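Local coordinates for Ice-binding protein (PDB 5UYT) that probably binds ice, acting as a bacterial antifreeze protein built from two right-handed beta-helical ice-binding-like domains, at residues H28-V33 and N45-M50; T291-L296 and H310-N315; A316-N321 and G342-T347; V324-Q329 and A350-I355; F336-N341 and V363-D368. One frame throughout, in Å; residues are numbered along the deposited sequence.

Contact 1: residues H28-V33 and N45-M50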
# COMPACT_ATOMS: atom_id res chain seq x y z
N HIS A 28 4.02 5.44 -7.84
CA HIS A 28 3.62 4.81 -6.60
C HIS A 28 2.50 5.66 -6.00
O HIS A 28 2.70 6.82 -5.63
CB HIS A 28 4.82 4.71 -5.64
CG HIS A 28 5.99 3.96 -6.21
ND1 HIS A 28 5.95 2.60 -6.43
CD2 HIS A 28 7.20 4.38 -6.64
CE1 HIS A 28 7.10 2.20 -6.94
NE2 HIS A 28 7.87 3.27 -7.10
N ILE A 29 1.29 5.10 -5.97
CA ILE A 29 0.11 5.91 -5.62
C ILE A 29 -0.65 5.23 -4.51
O ILE A 29 -0.94 4.04 -4.63
CB ILE A 29 -0.89 6.05 -6.80
CG1 ILE A 29 -0.21 6.56 -8.10
CG2 ILE A 29 -2.10 6.91 -6.38
CD1 ILE A 29 0.15 8.02 -8.12
N THR A 30 -0.99 5.99 -3.47
CA THR A 30 -1.86 5.53 -2.39
C THR A 30 -3.05 6.46 -2.29
O THR A 30 -2.90 7.62 -1.93
CB THR A 30 -1.14 5.49 -1.03
OG1 THR A 30 0.02 4.67 -1.15
CG2 THR A 30 -2.09 4.89 0.06
N GLY A 31 -4.23 5.92 -2.57
CA GLY A 31 -5.46 6.69 -2.66
C GLY A 31 -6.16 6.31 -3.95
O GLY A 31 -5.52 5.78 -4.89
N ASP A 32 -7.45 6.62 -4.05
CA ASP A 32 -8.15 6.40 -5.31
C ASP A 32 -7.58 7.33 -6.41
O ASP A 32 -7.03 8.41 -6.12
CB ASP A 32 -9.66 6.58 -5.16
CG ASP A 32 -10.32 5.49 -4.31
OD1 ASP A 32 -9.63 4.54 -3.87
OD2 ASP A 32 -11.55 5.61 -4.08
N VAL A 33 -7.80 6.93 -7.66
CA VAL A 33 -7.40 7.71 -8.84
C VAL A 33 -8.63 7.78 -9.74
O VAL A 33 -9.25 6.76 -10.03
CB VAL A 33 -6.26 7.00 -9.61
CG1 VAL A 33 -5.98 7.69 -10.96
CG2 VAL A 33 -4.99 6.94 -8.75
N ASN A 45 0.10 -0.76 -10.76
CA ASN A 45 -0.60 -1.10 -9.51
C ASN A 45 -0.74 0.12 -8.62
O ASN A 45 0.26 0.81 -8.35
CB ASN A 45 0.14 -2.25 -8.78
CG ASN A 45 -0.01 -3.56 -9.50
OD1 ASN A 45 -1.12 -3.94 -9.91
ND2 ASN A 45 1.10 -4.29 -9.66
N VAL A 46 -1.99 0.41 -8.24
CA VAL A 46 -2.33 1.55 -7.39
C VAL A 46 -2.91 1.04 -6.08
O VAL A 46 -3.74 0.15 -6.10
CB VAL A 46 -3.35 2.47 -8.11
CG1 VAL A 46 -3.97 3.47 -7.14
CG2 VAL A 46 -2.63 3.23 -9.22
N ASP A 47 -2.42 1.54 -4.94
CA ASP A 47 -3.07 1.20 -3.67
C ASP A 47 -4.29 2.09 -3.49
O ASP A 47 -4.28 3.05 -2.70
CB ASP A 47 -2.12 1.34 -2.46
CG ASP A 47 -2.77 0.88 -1.18
OD1 ASP A 47 -3.79 0.18 -1.28
OD2 ASP A 47 -2.27 1.19 -0.06
N GLY A 48 -5.36 1.74 -4.20
CA GLY A 48 -6.57 2.55 -4.26
C GLY A 48 -7.41 2.02 -5.41
O GLY A 48 -6.95 1.15 -6.18
N VAL A 49 -8.63 2.52 -5.52
CA VAL A 49 -9.54 2.05 -6.57
C VAL A 49 -9.45 2.99 -7.76
O VAL A 49 -9.43 4.24 -7.59
CB VAL A 49 -10.99 1.97 -6.05
CG1 VAL A 49 -11.97 1.53 -7.15
CG2 VAL A 49 -11.04 1.07 -4.82
N MET A 50 -9.40 2.41 -8.95
CA MET A 50 -9.52 3.20 -10.19
C MET A 50 -10.99 3.54 -10.41
O MET A 50 -11.77 2.66 -10.78
CB MET A 50 -8.92 2.43 -11.39
CG MET A 50 -7.48 1.94 -11.15
SD MET A 50 -6.31 3.23 -10.66
CE MET A 50 -6.29 4.27 -12.14
O HOH W 1 1.39 2.17 -6.22
O HOH W 2 0.07 2.42 0.16

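Contact 2: residues T291-L296 and H310-N315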
# COMPACT_ATOMS: atom_id res chain seq x y z
N THR A 291 -13.34 -8.22 -1.71
CA THR A 291 -12.16 -7.47 -2.18
C THR A 291 -12.38 -5.98 -1.92
O THR A 291 -13.45 -5.46 -2.26
CB THR A 291 -12.00 -7.67 -3.70
OG1 THR A 291 -11.66 -9.04 -3.92
CG2 THR A 291 -10.89 -6.78 -4.28
N ASP A 292 -11.41 -5.32 -1.29
CA ASP A 292 -11.44 -3.85 -1.16
C ASP A 292 -10.83 -3.19 -2.39
O ASP A 292 -11.36 -2.21 -2.93
CB ASP A 292 -10.61 -3.42 0.06
CG ASP A 292 -11.22 -3.87 1.34
OD1 ASP A 292 -12.47 -3.79 1.47
OD2 ASP A 292 -10.49 -4.30 2.24
N ILE A 293 -9.67 -3.70 -2.81
CA ILE A 293 -8.87 -3.03 -3.86
C ILE A 293 -8.31 -4.12 -4.74
O ILE A 293 -7.70 -5.07 -4.24
CB ILE A 293 -7.69 -2.21 -3.28
CG1 ILE A 293 -8.19 -0.96 -2.51
CG2 ILE A 293 -6.67 -1.81 -4.39
CD1 ILE A 293 -7.10 -0.31 -1.66
N GLU A 294 -8.52 -3.99 -6.05
CA GLU A 294 -7.88 -4.93 -6.98
C GLU A 294 -6.60 -4.32 -7.54
O GLU A 294 -6.61 -3.18 -8.06
CB GLU A 294 -8.79 -5.36 -8.15
CG GLU A 294 -8.09 -6.33 -9.11
CD GLU A 294 -8.95 -6.78 -10.29
OE1 GLU A 294 -10.15 -6.40 -10.36
OE2 GLU A 294 -8.42 -7.49 -11.18
N LEU A 295 -5.52 -5.07 -7.43
CA LEU A 295 -4.22 -4.66 -7.98
C LEU A 295 -4.20 -5.19 -9.39
O LEU A 295 -4.16 -6.41 -9.61
CB LEU A 295 -3.03 -5.20 -7.12
CG LEU A 295 -3.03 -4.76 -5.64
CD1 LEU A 295 -1.97 -5.44 -4.82
CD2 LEU A 295 -2.90 -3.24 -5.49
N LEU A 296 -4.28 -4.26 -10.35
CA LEU A 296 -4.65 -4.64 -11.71
C LEU A 296 -3.57 -5.31 -12.57
O LEU A 296 -3.87 -5.80 -13.68
CB LEU A 296 -5.23 -3.42 -12.42
CG LEU A 296 -6.57 -2.99 -11.84
CD1 LEU A 296 -6.95 -1.63 -12.42
CD2 LEU A 296 -7.69 -3.99 -12.12
N HIS A 310 -6.05 -3.82 4.13
CA HIS A 310 -7.17 -4.07 3.21
C HIS A 310 -7.14 -5.55 2.83
O HIS A 310 -6.14 -6.23 3.06
CB HIS A 310 -7.00 -3.30 1.88
CG HIS A 310 -7.21 -1.82 1.97
ND1 HIS A 310 -6.15 -0.93 1.92
CD2 HIS A 310 -8.33 -1.07 2.07
CE1 HIS A 310 -6.62 0.31 1.99
NE2 HIS A 310 -7.94 0.26 2.10
N THR A 311 -8.20 -5.99 2.17
CA THR A 311 -8.18 -7.21 1.41
C THR A 311 -7.91 -6.84 -0.06
O THR A 311 -8.72 -6.13 -0.68
CB THR A 311 -9.53 -7.92 1.51
OG1 THR A 311 -9.80 -8.26 2.88
CG2 THR A 311 -9.50 -9.21 0.67
N TYR A 312 -6.82 -7.36 -0.63
CA TYR A 312 -6.45 -7.07 -2.02
C TYR A 312 -6.74 -8.27 -2.88
O TYR A 312 -6.66 -9.41 -2.40
CB TYR A 312 -4.95 -6.78 -2.11
CG TYR A 312 -4.59 -5.48 -1.46
CD1 TYR A 312 -4.78 -4.27 -2.14
CD2 TYR A 312 -4.12 -5.43 -0.13
CE1 TYR A 312 -4.47 -3.05 -1.55
CE2 TYR A 312 -3.81 -4.21 0.47
CZ TYR A 312 -3.98 -3.03 -0.24
OH TYR A 312 -3.70 -1.79 0.32
N LEU A 313 -7.02 -8.02 -4.16
CA LEU A 313 -7.12 -9.09 -5.16
C LEU A 313 -6.07 -8.87 -6.26
O LEU A 313 -5.97 -7.78 -6.85
CB LEU A 313 -8.52 -9.12 -5.82
CG LEU A 313 -8.66 -10.11 -6.99
CD1 LEU A 313 -8.51 -11.58 -6.57
CD2 LEU A 313 -9.98 -9.86 -7.71
N LEU A 314 -5.26 -9.89 -6.50
CA LEU A 314 -4.45 -9.97 -7.71
C LEU A 314 -5.11 -11.05 -8.57
O LEU A 314 -5.02 -12.23 -8.22
CB LEU A 314 -3.00 -10.33 -7.36
CG LEU A 314 -2.24 -9.19 -6.66
CD1 LEU A 314 -1.30 -9.80 -5.63
CD2 LEU A 314 -1.43 -8.38 -7.67
N ASN A 315 -5.78 -10.67 -9.66
CA ASN A 315 -6.69 -11.59 -10.36
C ASN A 315 -6.02 -12.47 -11.46
O ASN A 315 -6.67 -12.83 -12.46
CB ASN A 315 -7.92 -10.86 -10.92
CG ASN A 315 -9.09 -11.81 -11.17
OD1 ASN A 315 -9.28 -12.79 -10.43
ND2 ASN A 315 -9.86 -11.55 -12.21
O HOH W 3 -5.86 -8.15 -10.91

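Contact 3: residues A316-N321 and G342-T347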
# COMPACT_ATOMS: atom_id res chain seq x y z
N ALA A 316 -4.74 -12.81 -11.26
CA ALA A 316 -3.95 -13.61 -12.22
C ALA A 316 -2.75 -14.15 -11.51
O ALA A 316 -2.47 -13.75 -10.38
CB ALA A 316 -3.49 -12.73 -13.41
N ALA A 317 -2.01 -15.04 -12.18
CA ALA A 317 -0.69 -15.45 -11.68
C ALA A 317 0.11 -14.19 -11.32
O ALA A 317 0.10 -13.20 -12.09
CB ALA A 317 0.04 -16.24 -12.75
N THR A 318 0.82 -14.25 -10.20
CA THR A 318 1.47 -13.07 -9.66
C THR A 318 2.96 -13.32 -9.57
O THR A 318 3.39 -14.42 -9.18
CB THR A 318 0.90 -12.81 -8.26
OG1 THR A 318 -0.48 -12.40 -8.40
CG2 THR A 318 1.71 -11.74 -7.50
N VAL A 319 3.75 -12.32 -9.95
CA VAL A 319 5.19 -12.39 -9.80
C VAL A 319 5.59 -11.28 -8.82
O VAL A 319 5.29 -10.11 -9.07
CB VAL A 319 5.92 -12.18 -11.16
CG1 VAL A 319 7.44 -12.22 -10.96
CG2 VAL A 319 5.50 -13.27 -12.14
N LEU A 320 6.22 -11.64 -7.71
CA LEU A 320 6.79 -10.61 -6.82
C LEU A 320 8.21 -10.32 -7.30
O LEU A 320 9.12 -11.18 -7.17
CB LEU A 320 6.79 -11.10 -5.37
CG LEU A 320 7.53 -10.17 -4.38
CD1 LEU A 320 6.85 -8.81 -4.33
CD2 LEU A 320 7.60 -10.75 -2.95
N ASN A 321 8.41 -9.12 -7.87
CA ASN A 321 9.73 -8.70 -8.32
C ASN A 321 10.23 -7.71 -7.28
O ASN A 321 9.63 -6.62 -7.12
CB ASN A 321 9.69 -8.00 -9.70
CG ASN A 321 11.10 -7.68 -10.25
OD1 ASN A 321 12.06 -7.42 -9.51
ND2 ASN A 321 11.24 -7.72 -11.59
N GLY A 342 -4.32 -17.44 -9.02
CA GLY A 342 -3.35 -18.14 -9.86
C GLY A 342 -2.12 -18.44 -9.02
O GLY A 342 -2.14 -18.28 -7.81
N ALA A 343 -1.03 -18.85 -9.68
CA ALA A 343 0.21 -19.20 -8.99
C ALA A 343 0.97 -17.95 -8.52
O ALA A 343 0.79 -16.85 -9.09
CB ALA A 343 1.12 -20.01 -9.91
N LEU A 344 1.79 -18.12 -7.50
CA LEU A 344 2.68 -17.06 -7.02
C LEU A 344 4.13 -17.48 -7.26
O LEU A 344 4.51 -18.60 -6.88
CB LEU A 344 2.47 -16.81 -5.51
CG LEU A 344 3.53 -15.90 -4.87
CD1 LEU A 344 3.53 -14.50 -5.51
CD2 LEU A 344 3.35 -15.81 -3.34
N SER A 345 4.92 -16.61 -7.88
CA SER A 345 6.36 -16.87 -8.03
C SER A 345 7.08 -15.57 -7.70
O SER A 345 6.43 -14.53 -7.57
CB SER A 345 6.71 -17.35 -9.45
OG SER A 345 6.39 -16.33 -10.42
N THR A 346 8.40 -15.62 -7.57
CA THR A 346 9.15 -14.40 -7.19
C THR A 346 10.47 -14.35 -7.95
O THR A 346 10.94 -15.37 -8.48
CB THR A 346 9.46 -14.29 -5.66
OG1 THR A 346 10.59 -15.11 -5.31
CG2 THR A 346 8.26 -14.72 -4.77
N THR A 347 11.08 -13.18 -7.92
CA THR A 347 12.49 -13.06 -8.33
C THR A 347 13.40 -13.53 -7.19
O THR A 347 12.98 -13.60 -6.01
CB THR A 347 12.84 -11.62 -8.69
OG1 THR A 347 12.61 -10.77 -7.59
CG2 THR A 347 11.96 -11.14 -9.91
O HOH W 4 3.66 -16.58 -11.21

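Contact 4: residues V324-Q329 and A350-I355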
# COMPACT_ATOMS: atom_id res chain seq x y z
N VAL A 324 7.78 -5.70 -1.87
CA VAL A 324 6.47 -5.13 -1.52
C VAL A 324 6.51 -4.79 -0.02
O VAL A 324 7.02 -5.58 0.77
CB VAL A 324 5.30 -6.08 -1.90
CG1 VAL A 324 5.38 -7.41 -1.14
CG2 VAL A 324 3.94 -5.40 -1.71
N THR A 325 5.94 -3.64 0.34
CA THR A 325 5.89 -3.20 1.73
C THR A 325 4.46 -3.11 2.21
O THR A 325 3.55 -2.68 1.44
CB THR A 325 6.57 -1.83 1.87
OG1 THR A 325 7.95 -1.93 1.48
CG2 THR A 325 6.45 -1.29 3.32
N LEU A 326 4.25 -3.58 3.44
CA LEU A 326 2.94 -3.53 4.10
C LEU A 326 2.99 -2.50 5.22
O LEU A 326 3.78 -2.63 6.15
CB LEU A 326 2.54 -4.94 4.59
CG LEU A 326 2.65 -5.98 3.45
CD1 LEU A 326 2.35 -7.36 4.07
CD2 LEU A 326 1.65 -5.68 2.30
N ASP A 327 2.14 -1.48 5.12
CA ASP A 327 2.23 -0.29 5.97
C ASP A 327 0.96 -0.28 6.82
O ASP A 327 -0.14 -0.04 6.30
CB ASP A 327 2.27 0.95 5.03
CG ASP A 327 2.23 2.28 5.77
OD1 ASP A 327 2.17 2.31 7.01
OD2 ASP A 327 2.25 3.33 5.04
N ALA A 328 1.12 -0.52 8.12
CA ALA A 328 -0.02 -0.53 9.04
C ALA A 328 -0.46 0.85 9.51
O ALA A 328 -1.44 0.96 10.23
CB ALA A 328 0.26 -1.44 10.24
N GLN A 329 0.26 1.90 9.09
CA GLN A 329 -0.08 3.29 9.45
C GLN A 329 -0.25 3.51 10.97
O GLN A 329 -1.08 4.32 11.42
CB GLN A 329 -1.30 3.78 8.65
CG GLN A 329 -1.16 3.53 7.14
CD GLN A 329 -2.28 4.16 6.28
OE1 GLN A 329 -2.00 4.78 5.25
NE2 GLN A 329 -3.52 3.96 6.65
N ALA A 350 13.69 -11.36 -3.67
CA ALA A 350 12.42 -10.64 -3.45
C ALA A 350 12.19 -10.48 -1.94
O ALA A 350 12.81 -11.19 -1.13
CB ALA A 350 11.25 -11.38 -4.11
N SER A 351 11.31 -9.54 -1.55
CA SER A 351 11.10 -9.32 -0.13
C SER A 351 9.72 -8.80 0.16
O SER A 351 9.11 -8.13 -0.70
CB SER A 351 12.19 -8.39 0.51
OG SER A 351 12.21 -7.08 -0.10
N VAL A 352 9.26 -9.11 1.36
CA VAL A 352 8.04 -8.52 1.93
C VAL A 352 8.55 -7.75 3.14
O VAL A 352 9.16 -8.35 4.03
CB VAL A 352 7.04 -9.61 2.35
CG1 VAL A 352 5.79 -8.99 3.00
CG2 VAL A 352 6.68 -10.50 1.14
N GLU A 353 8.31 -6.43 3.19
CA GLU A 353 8.74 -5.66 4.34
C GLU A 353 7.55 -5.05 5.05
O GLU A 353 6.51 -4.84 4.44
CB GLU A 353 9.76 -4.58 3.92
CG GLU A 353 10.98 -5.21 3.23
CD GLU A 353 11.89 -6.04 4.14
OE1 GLU A 353 11.81 -5.91 5.39
OE2 GLU A 353 12.75 -6.82 3.59
N LEU A 354 7.70 -4.84 6.35
CA LEU A 354 6.61 -4.36 7.20
C LEU A 354 7.04 -3.04 7.82
O LEU A 354 8.18 -2.92 8.35
CB LEU A 354 6.34 -5.40 8.30
CG LEU A 354 6.07 -6.82 7.79
CD1 LEU A 354 5.81 -7.81 8.93
CD2 LEU A 354 4.89 -6.89 6.84
N ILE A 355 6.16 -2.05 7.75
CA ILE A 355 6.45 -0.75 8.35
C ILE A 355 5.30 -0.21 9.17
O ILE A 355 4.16 -0.66 9.03
CB ILE A 355 6.88 0.34 7.32
CG1 ILE A 355 5.72 0.75 6.38
CG2 ILE A 355 8.09 -0.13 6.51
CD1 ILE A 355 6.04 1.95 5.49

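Contact 5: residues F336-N341 and V363-D368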
# COMPACT_ATOMS: atom_id res chain seq x y z
N PHE A 336 -3.67 -7.61 6.82
CA PHE A 336 -3.53 -7.50 5.38
C PHE A 336 -3.87 -8.85 4.80
O PHE A 336 -3.30 -9.88 5.21
CB PHE A 336 -2.07 -7.20 5.02
CG PHE A 336 -1.53 -5.95 5.66
CD1 PHE A 336 -1.45 -4.78 4.91
CD2 PHE A 336 -1.09 -5.96 6.99
CE1 PHE A 336 -0.92 -3.62 5.50
CE2 PHE A 336 -0.56 -4.80 7.57
CZ PHE A 336 -0.48 -3.64 6.83
N VAL A 337 -4.79 -8.88 3.84
CA VAL A 337 -5.06 -10.13 3.15
C VAL A 337 -4.80 -9.93 1.66
O VAL A 337 -5.30 -8.99 1.07
CB VAL A 337 -6.50 -10.64 3.40
CG1 VAL A 337 -6.82 -11.81 2.46
CG2 VAL A 337 -6.68 -11.07 4.87
N ILE A 338 -4.00 -10.82 1.07
CA ILE A 338 -3.65 -10.71 -0.38
C ILE A 338 -4.16 -11.98 -1.06
O ILE A 338 -3.64 -13.06 -0.82
CB ILE A 338 -2.12 -10.52 -0.56
CG1 ILE A 338 -1.73 -9.19 0.12
CG2 ILE A 338 -1.76 -10.45 -2.07
CD1 ILE A 338 -0.24 -8.95 0.24
N LYS A 339 -5.23 -11.85 -1.84
CA LYS A 339 -5.83 -12.99 -2.53
C LYS A 339 -5.22 -13.02 -3.93
O LYS A 339 -5.24 -12.00 -4.65
CB LYS A 339 -7.36 -12.80 -2.67
CG LYS A 339 -8.12 -12.65 -1.37
CD LYS A 339 -9.63 -12.76 -1.59
CE LYS A 339 -10.15 -11.50 -2.25
NZ LYS A 339 -11.63 -11.61 -2.45
N ILE A 340 -4.72 -14.18 -4.35
CA ILE A 340 -4.08 -14.30 -5.68
C ILE A 340 -4.83 -15.38 -6.46
O ILE A 340 -4.94 -16.53 -5.97
CB ILE A 340 -2.56 -14.65 -5.52
CG1 ILE A 340 -1.81 -13.49 -4.86
CG2 ILE A 340 -1.96 -15.03 -6.88
CD1 ILE A 340 -0.34 -13.82 -4.52
N ASN A 341 -5.40 -15.02 -7.62
CA ASN A 341 -6.15 -15.98 -8.43
C ASN A 341 -5.21 -16.57 -9.49
O ASN A 341 -5.28 -16.23 -10.70
CB ASN A 341 -7.39 -15.28 -9.02
CG ASN A 341 -8.27 -16.23 -9.81
OD1 ASN A 341 -8.19 -17.45 -9.64
ND2 ASN A 341 -9.13 -15.68 -10.66
N VAL A 363 -0.52 -10.89 8.48
CA VAL A 363 -0.42 -10.88 7.01
C VAL A 363 -0.76 -12.26 6.46
O VAL A 363 -0.17 -13.29 6.92
CB VAL A 363 1.02 -10.52 6.61
CG1 VAL A 363 1.16 -10.56 5.10
CG2 VAL A 363 1.36 -9.13 7.17
N PHE A 364 -1.73 -12.30 5.54
CA PHE A 364 -2.19 -13.57 4.96
C PHE A 364 -2.22 -13.52 3.45
O PHE A 364 -2.65 -12.52 2.86
CB PHE A 364 -3.60 -13.89 5.46
CG PHE A 364 -3.68 -13.94 6.95
CD1 PHE A 364 -3.38 -15.13 7.63
CD2 PHE A 364 -3.93 -12.77 7.68
CE1 PHE A 364 -3.39 -15.17 9.02
CE2 PHE A 364 -3.94 -12.82 9.09
CZ PHE A 364 -3.65 -14.00 9.74
N TRP A 365 -1.80 -14.62 2.83
CA TRP A 365 -1.77 -14.69 1.38
C TRP A 365 -2.60 -15.91 1.01
O TRP A 365 -2.29 -17.03 1.45
CB TRP A 365 -0.35 -14.95 0.89
CG TRP A 365 0.68 -13.92 1.32
CD1 TRP A 365 1.27 -13.81 2.56
CD2 TRP A 365 1.25 -12.90 0.50
NE1 TRP A 365 2.17 -12.76 2.55
CE2 TRP A 365 2.17 -12.18 1.30
CE3 TRP A 365 1.04 -12.49 -0.83
CZ2 TRP A 365 2.90 -11.09 0.80
CZ3 TRP A 365 1.78 -11.41 -1.33
CH2 TRP A 365 2.72 -10.74 -0.51
N LYS A 366 -3.66 -15.71 0.22
CA LYS A 366 -4.47 -16.82 -0.26
C LYS A 366 -4.08 -17.06 -1.71
O LYS A 366 -4.38 -16.20 -2.55
CB LYS A 366 -5.95 -16.39 -0.17
CG LYS A 366 -7.00 -17.48 -0.44
CD LYS A 366 -7.25 -17.74 -1.92
CE LYS A 366 -7.60 -16.50 -2.75
NZ LYS A 366 -7.60 -16.82 -4.21
N VAL A 367 -3.42 -18.19 -2.01
CA VAL A 367 -2.91 -18.40 -3.38
C VAL A 367 -3.62 -19.59 -4.05
O VAL A 367 -3.50 -20.75 -3.62
CB VAL A 367 -1.37 -18.64 -3.36
CG1 VAL A 367 -0.88 -18.81 -4.80
CG2 VAL A 367 -0.67 -17.47 -2.63
N ASP A 368 -4.40 -19.30 -5.08
CA ASP A 368 -5.13 -20.37 -5.76
C ASP A 368 -4.25 -20.93 -6.88
O ASP A 368 -4.49 -20.70 -8.07
CB ASP A 368 -6.47 -19.87 -6.31
CG ASP A 368 -7.30 -20.98 -6.90
OD1 ASP A 368 -7.08 -22.17 -6.56
OD2 ASP A 368 -8.21 -20.69 -7.72

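Contact 1: residues H28-V33 and N45-M50
The carboxylate of Asp32 is met over its face: Val49 N donates to Asp32 OD1 at 2.8 Å from 53° above the carboxylate plane, although the N-H points almost straight at the oxygen (173°). Asp32 CG stands beside the backbone N (chi1 -69°), which lays the group alongside Val49, while Asp32 OD2 is bonded to Gln51. The second flat group, the carboxylate of Asp47, runs side by side with Thr30, its OD2 lying 3.7 Å from Thr30 CG2. A water ties this pair together, 2.6 Å from Thr30 OG1 and 2.7 Å from Asp47 OD2. Thr30 OG1 is also bonded to Arg200, Asp47 OD2 to Thr308 and Asp47 OD1 to Tyr312.

Asp47 is gripped by its backbone too. Asp47 N donates to Ile29 O at 2.9 Å, and Asp47, the central residue of an inverse gamma turn, accepts through O from Gly31 N at 2.9 Å. Gly48 allows the close approach, since a CB there would strike Gly31 O; Gly31 is needed for its own backbone angles, which would jam a CB against the preceding carbonyl. Val46 CG1 meets Ile29 CG2 and Val33 CG2, each at 4.0 Å, and Met50, bent at chi2 and chi3, folds its CE against Val33.

Across the segments Asp32 takes a backbone N-H directly, while the Asp47 carboxylate reaches Thr30 through a water and finds direct partners in Thr308 and Tyr312; no salt bridge joins the segments. Buried Asp47 thus makes this turn a polar joint between the two ice-binding-like regions.

Contact 2: residues T291-L296 and H310-N315
Asp292 and Thr311 hold each other by two bonds: Thr311 N donates to Asp292 OD2 at 2.8 Å, on the anti side and 29° out of the carboxylate plane, and Asp292 N returns a bond to Thr311 O at 2.9 Å. Ile293 N adds a weak bond to the same carbonyl. Farther along, Leu313 N donates to Ile293 O; Leu295 N, 2.8 Å from Leu313 O, continues the alternation of a parallel ladder. A water closes its far end, donating to Glu294 OE2 and Leu295 O and accepting from Asn315 N.

His310 ND1 donates to Tyr312 OH at 3.0 Å, which, with a weak bond from ND1 to Thr308 O, probably limits the turn of the imidazole; Tyr312 OH is further bonded to Asp47 and Thr308. On one face of that imidazole sits Ile293 CD1, 3.7 Å from the ring centroid and 7° off the normal, a CH-pi contact. Ile293 chi1 (-69°) puts CG1 beside the backbone N and carries CD1 to the imidazole; Ile293 CB touches Tyr312 CD1 at 3.7 Å. Leu295 crosses the same tyrosine and presses CB onto Leu314 CD2 at 3.6 Å. On the other side of the sheet Thr291 CG2 touches Leu313 CB at 3.7 Å.

Matching residues bridged in parallel, with like-facing side chains stacked, are as expected for successive coils of the right-handed beta-helix to which these strands belong.

Contact 3: residues A316-N321 and G342-T347
Gly342 begins the second segment close against Ala317, where a side chain would collide with Ala317 N; its backbone angles also leave no room for a CB beside the preceding carbonyl. Ala343 offers its O to Thr318 N at 2.8 Å. Leu344 is bridged with Thr318 and, with CG trans to the backbone N (chi1 169°), carries CD1 toward Thr318, 3.7 Å from its O and 3.9 Å from its CG2. Thr318 OG1 donates to Ala316 O, so an alanine here would probably leave that carbonyl without its hydroxyl donor and open a gap beside Leu344 CD1.

Ser345 bonds through both backbone groups, N to Thr318 O at 3.0 Å and O from Leu320 N at 2.9 Å. This is a parallel pair from adjacent coils of the beta-solenoid, the strand axes 27° apart: Leu344, Thr346, Thr318 and Leu320 point to one face, Val319 and Ser345 to the other. On that second face a water links Ser345 OG with Thr318 O, and Val319 CG2 lies 3.6 Å from the same hydroxyl.

Thr346 sets CG2 against Leu320 CB at 4.0 Å and bonds through OG1 to Thr347 O, Asn374 and Thr377. Thr347 N closes the ladder on Leu320 O, and Thr347 OG1 is bonded to Gly322; the side chains of Thr347 and Asn321 cross at a slant, Thr347 CG2 lying 3.6 Å from Asn321 CG.

Contact 4: residues V324-Q329 and A350-I355
Ile355 holds CG1 between its backbone N and carbonyl carbon (chi1 68°), and Asp327 swings CG opposite its own N (chi1 175°); together these torsions bring the isoleucine slantwise across the aspartate, with Ile355 CG1 3.7 Å from Asp327 CB and Ile355 CD1 3.8 Å from Asp327 CG. The side chains of Thr325 and Ile355 cross at about a right angle, Thr325 CG2 lying 3.7 Å from Ile355 CG1. Asp327 OD1 accepts from Gln329 N at 2.9 Å, forming an Asx turn, and is bonded to Asn356 as well. Without this carboxylate, as with an alanine at the position, Gln329 N and the Asn356 amide are likely to lose their shared acceptor, and Ile355 CD1 the CG it packs against.

On the other face Leu326 and Leu354 lie side by side, CD1 to CD2 at 3.8 Å, and Leu326 CD1 also reaches Val352 CG1 at 4.0 Å. Five backbone bonds run between the chains, ending with Ala328 N to Ile355 O at 3.2 Å. Glu353 bends away, its carboxylate making a long, weak ion pair with Lys380.

Four consecutive parallel bridges and leucine and valine stacked on one face match neighbouring rungs of a beta-helix wall.

Contact 5: residues F336-N341 and V363-D368
Strands 336-340 and 363-367 run parallel, their axes 4.7 Å apart and 12° from alignment, with bridges at five successive residue pairs and five backbone bonds alternating between them. Ile338 lies alongside Trp365 and sets CD1 over one face of the six-membered ring, 3.6 Å from its centroid and 17° off the normal: a CH-pi contact. Ile340 CD1 comes instead to the edge of the indole, 4.2 Å from Trp365 CE3, and continues to Val367 CG2 at 4.1 Å. Trp365 NE1 bonds to Lys380 O, which limits the turn of the indole. Phe336 CD2 completes the row against Val363 CG2 at 4.0 Å.

This apolar stack lines the inside of the solenoid, whose coils add one strand each to the wall; on the other face Val337 and Lys366 pack on helix 270-288, while Phe364 lies against Pro216. There Lys366 bends at chi2 and chi3, folding CE onto Lys339 CB at 3.7 Å and bringing NZ to Ile340 O at 3.2 Å. The ammonium stands 68° above the carbonyl plane, while the same oxygen takes Asp368 N at 3.0 Å, so two donors grip it. Lys339 NZ is bonded to Leu289 O and Thr291 OG1. At the strand end the amide of Asn341 and the carboxylate of Asp368 lie side by side, nearly coplanar, and Asn341 ND2 is bonded to Asn315 OD1.

Overall arrangement
Contacts 1 and 5 are the buried ones; contacts 2, 3 and 4 are partly buried. Contacts 2 and 5 belong to one wall of the second beta-helix, joined by bonds between the neighbouring strands 311-314 and 336-340. Contacts 3, 4 and 5 follow the same two turns of chain, so their segments alternate, and Leu326 of contact 4 meets Phe336 and Val363 of contact 5 in the interior. Aromatic and lysine chemistry marks contact 5, threonine and serine contact 3, and an Asx turn contact 4. Contact 1 lies in the other ice-binding-like region and relies on glycines and carboxylates; its Asp47 meets Tyr312 of contact 2, directly linking the two solenoids.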